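Local atomic coordinates of glutamine synthetase (Helicobacter pylori, PDB entry 5ZLI), a protein that belongs to the type I glutamine synthetase family (GSI beta) and assembles from twelve identical chains, each pairing a beta-Grasp domain with a catalytic domain. Residues B[142-150]-B[158-166]. Residues are numbered along the deposited sequence; the frame is centred on the assembly and turned at random.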
loop_
_atom_site.group_PDB
_atom_site.type_symbol
_atom_site.label_atom_id
_atom_site.label_comp_id
_atom_site.label_asym_id
_atom_site.label_seq_id
_atom_site.Cartn_x
_atom_site.Cartn_y
_atom_site.Cartn_z
ATOM N N PHE B 142 39.531 8.256 -10.300
ATOM C CA PHE B 142 38.351 7.433 -10.504
ATOM C C PHE B 142 37.257 7.847 -9.538
ATOM O O PHE B 142 37.400 8.783 -8.761
ATOM C CB PHE B 142 38.658 5.966 -10.305
ATOM C CG PHE B 142 39.159 5.645 -8.933
ATOM C CD1 PHE B 142 38.286 5.483 -7.883
ATOM C CD2 PHE B 142 40.513 5.474 -8.715
ATOM C CE1 PHE B 142 38.758 5.182 -6.622
ATOM C CE2 PHE B 142 40.975 5.159 -7.495
ATOM C CZ PHE B 142 40.095 5.017 -6.424
ATOM N N PHE B 143 36.139 7.151 -9.634
ATOM C CA PHE B 143 34.956 7.424 -8.844
ATOM C C PHE B 143 34.412 6.109 -8.336
ATOM O O PHE B 143 34.415 5.101 -9.044
ATOM C CB PHE B 143 33.851 8.112 -9.646
ATOM C CG PHE B 143 34.052 9.574 -9.844
ATOM C CD1 PHE B 143 33.550 10.489 -8.915
ATOM C CD2 PHE B 143 34.724 10.046 -10.960
ATOM C CE1 PHE B 143 33.731 11.847 -9.088
ATOM C CE2 PHE B 143 34.905 11.406 -11.151
ATOM C CZ PHE B 143 34.409 12.316 -10.215
ATOM N N ILE B 144 33.888 6.128 -7.138
ATOM C CA ILE B 144 33.223 4.969 -6.604
ATOM C C ILE B 144 31.812 5.392 -6.308
ATOM O O ILE B 144 31.580 6.233 -5.438
ATOM C CB ILE B 144 33.913 4.423 -5.366
ATOM C CG1 ILE B 144 35.284 3.889 -5.792
ATOM C CG2 ILE B 144 32.963 3.425 -4.659
ATOM C CD1 ILE B 144 35.951 2.968 -4.794
ATOM N N PHE B 145 30.883 4.887 -7.086
ATOM C CA PHE B 145 29.484 5.221 -6.927
ATOM C C PHE B 145 28.725 4.100 -6.213
ATOM O O PHE B 145 29.226 2.988 -6.024
ATOM C CB PHE B 145 28.897 5.550 -8.303
ATOM C CG PHE B 145 29.455 6.831 -8.928
ATOM C CD1 PHE B 145 29.424 8.048 -8.215
ATOM C CD2 PHE B 145 29.976 6.825 -10.220
ATOM C CE1 PHE B 145 29.906 9.220 -8.775
ATOM C CE2 PHE B 145 30.460 7.997 -10.797
ATOM C CZ PHE B 145 30.426 9.191 -10.078
ATOM N N ASP B 146 27.513 4.426 -5.758
ATOM C CA ASP B 146 26.609 3.404 -5.220
ATOM C C ASP B 146 25.775 2.765 -6.312
ATOM O O ASP B 146 25.490 1.561 -6.266
ATOM C CB ASP B 146 25.675 3.984 -4.145
ATOM C CG ASP B 146 26.426 4.521 -2.959
ATOM O OD1 ASP B 146 27.480 3.926 -2.639
ATOM O OD2 ASP B 146 25.963 5.504 -2.334
ATOM N N SER B 147 25.376 3.574 -7.281
ATOM C CA SER B 147 24.423 3.170 -8.291
ATOM C C SER B 147 24.683 3.916 -9.586
ATOM O O SER B 147 25.101 5.075 -9.595
ATOM C CB SER B 147 22.994 3.455 -7.817
ATOM O OG SER B 147 22.036 3.244 -8.849
ATOM N N ILE B 148 24.404 3.238 -10.680
ATOM C CA ILE B 148 24.399 3.852 -11.992
ATOM C C ILE B 148 23.185 3.281 -12.712
ATOM O O ILE B 148 22.906 2.091 -12.585
ATOM C CB ILE B 148 25.734 3.615 -12.726
ATOM C CG1 ILE B 148 25.590 3.910 -14.220
ATOM C CG2 ILE B 148 26.295 2.272 -12.375
ATOM C CD1 ILE B 148 25.209 5.368 -14.498
ATOM N N LYS B 149 22.365 4.146 -13.311
ATOM C CA LYS B 149 21.159 3.705 -14.012
ATOM C C LYS B 149 21.136 4.372 -15.371
ATOM O O LYS B 149 21.317 5.589 -15.466
ATOM C CB LYS B 149 19.879 4.049 -13.249
ATOM C CG LYS B 149 19.741 3.379 -11.882
ATOM C CD LYS B 149 18.291 3.386 -11.402
ATOM C CE LYS B 149 18.230 3.319 -9.869
ATOM N NZ LYS B 149 16.851 3.524 -9.331
ATOM N N ILE B 150 20.919 3.586 -16.419
ATOM C CA ILE B 150 21.013 4.083 -17.780
ATOM C C ILE B 150 19.817 3.613 -18.590
ATOM O O ILE B 150 19.201 2.585 -18.298
ATOM C CB ILE B 150 22.329 3.653 -18.454
ATOM C CG1 ILE B 150 23.506 3.844 -17.506
ATOM C CG2 ILE B 150 22.557 4.418 -19.734
ATOM C CD1 ILE B 150 24.701 3.088 -17.961
ATOM N N TYR B 158 18.715 8.554 -20.669
ATOM C CA TYR B 158 18.721 8.715 -19.223
ATOM C C TYR B 158 19.925 8.111 -18.546
ATOM O O TYR B 158 20.254 6.953 -18.796
ATOM C CB TYR B 158 17.485 8.083 -18.635
ATOM C CG TYR B 158 17.536 7.748 -17.152
ATOM C CD1 TYR B 158 17.570 6.416 -16.734
ATOM C CD2 TYR B 158 17.484 8.746 -16.173
ATOM C CE1 TYR B 158 17.557 6.082 -15.407
ATOM C CE2 TYR B 158 17.474 8.419 -14.824
ATOM C CZ TYR B 158 17.508 7.082 -14.451
ATOM O OH TYR B 158 17.497 6.733 -13.112
ATOM N N TYR B 159 20.540 8.865 -17.640
ATOM C CA TYR B 159 21.545 8.326 -16.739
ATOM C C TYR B 159 21.338 8.885 -15.338
ATOM O O TYR B 159 20.736 9.942 -15.132
ATOM C CB TYR B 159 22.978 8.596 -17.240
ATOM C CG TYR B 159 23.593 9.945 -16.900
ATOM C CD1 TYR B 159 24.149 10.198 -15.645
ATOM C CD2 TYR B 159 23.704 10.934 -17.867
ATOM C CE1 TYR B 159 24.737 11.418 -15.351
ATOM C CE2 TYR B 159 24.299 12.152 -17.588
ATOM C CZ TYR B 159 24.808 12.387 -16.327
ATOM O OH TYR B 159 25.389 13.601 -16.032
ATOM N N GLU B 160 21.849 8.145 -14.371
ATOM C CA GLU B 160 21.857 8.634 -13.007
ATOM C C GLU B 160 22.934 7.900 -12.226
ATOM O O GLU B 160 22.819 6.688 -11.987
ATOM C CB GLU B 160 20.521 8.437 -12.348
ATOM C CG GLU B 160 20.566 8.871 -10.902
ATOM C CD GLU B 160 19.437 8.287 -10.092
ATOM O OE1 GLU B 160 19.715 7.360 -9.278
ATOM O OE2 GLU B 160 18.279 8.753 -10.290
ATOM N N VAL B 161 23.947 8.620 -11.821
ATOM C CA VAL B 161 24.863 8.069 -10.846
ATOM C C VAL B 161 24.323 8.465 -9.487
ATOM O O VAL B 161 23.619 9.469 -9.346
ATOM C CB VAL B 161 26.284 8.594 -11.061
ATOM C CG1 VAL B 161 26.795 8.052 -12.356
ATOM C CG2 VAL B 161 26.263 10.090 -11.081
ATOM N N ASP B 162 24.653 7.684 -8.471
ATOM C CA ASP B 162 24.221 8.036 -7.141
ATOM C C ASP B 162 25.324 7.645 -6.184
ATOM O O ASP B 162 26.042 6.665 -6.402
ATOM C CB ASP B 162 22.899 7.380 -6.751
ATOM C CG ASP B 162 22.106 8.221 -5.750
ATOM O OD1 ASP B 162 21.610 9.297 -6.158
ATOM O OD2 ASP B 162 21.993 7.828 -4.563
ATOM N N SER B 163 25.460 8.455 -5.138
ATOM C CA SER B 163 26.487 8.309 -4.126
ATOM C C SER B 163 25.940 8.853 -2.826
ATOM O O SER B 163 25.126 9.781 -2.825
ATOM C CB SER B 163 27.764 9.076 -4.470
ATOM O OG SER B 163 28.814 8.667 -3.605
ATOM N N GLU B 164 26.390 8.266 -1.716
ATOM C CA GLU B 164 25.929 8.770 -0.440
ATOM C C GLU B 164 26.473 10.157 -0.152
ATOM O O GLU B 164 25.835 10.923 0.581
ATOM C CB GLU B 164 26.319 7.818 0.667
ATOM C CG GLU B 164 25.564 8.095 1.935
ATOM C CD GLU B 164 25.634 6.928 2.862
ATOM O OE1 GLU B 164 26.661 6.206 2.801
ATOM O OE2 GLU B 164 24.660 6.726 3.625
ATOM N N GLU B 165 27.617 10.498 -0.737
ATOM C CA GLU B 165 28.273 11.779 -0.534
ATOM C C GLU B 165 27.692 12.899 -1.391
ATOM O O GLU B 165 28.096 14.049 -1.226
ATOM C CB GLU B 165 29.749 11.635 -0.864
ATOM C CG GLU B 165 30.444 10.444 -0.211
ATOM C CD GLU B 165 31.971 10.555 -0.279
ATOM O OE1 GLU B 165 32.460 11.547 -0.860
ATOM O OE2 GLU B 165 32.692 9.652 0.225
ATOM N N GLY B 166 26.814 12.590 -2.342
ATOM C CA GLY B 166 26.415 13.582 -3.321
ATOM C C GLY B 166 25.491 14.636 -2.739
ATOM O O GLY B 166 24.558 14.334 -1.998
#
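Val161 CB sits over the centre of one face of the Phe145 ring, 4.0 Å from the centroid and 3° off the normal, a CH-pi contact; CB of Phe143 covers the opposite face toward the rim. Phe145 CG stands anti to its own carbonyl carbon (chi1 -67°), which brings the CD2-CE2 side of the ring to Val161 CG1. Val161 CG1 also meets Ile148 CD1 at 3.8 Å, so one branch packs against both residues. Here the chain leaves the large mixed sheet of the catalytic domain at strand 133-145 and enters an antiparallel beta hairpin, strands 147-153 and 156-162. A classic beta bulge marks the change: Asp162 O accepts from Asp146 N (2.8 Å), in the carbonyl plane, and from Ser147 N (3.3 Å), tilted out of it, and Asp162 N bonds back to Ser147 O. Beyond the bulge, Lys149 and Glu160 form the next hydrogen-bonded pair. On the face of Lys149, the Tyr158 side chain runs alongside, its OH 3.6 Å from Lys149 CB and one ring face over Lys149 O; the lysine NZ continues to Ser173 of a third subunit. Asp146 OD1 forms a salt bridge with Lys261. Tyr158 pairs antiparallel with a strand of a second subunit, so the sheet runs on across the interface.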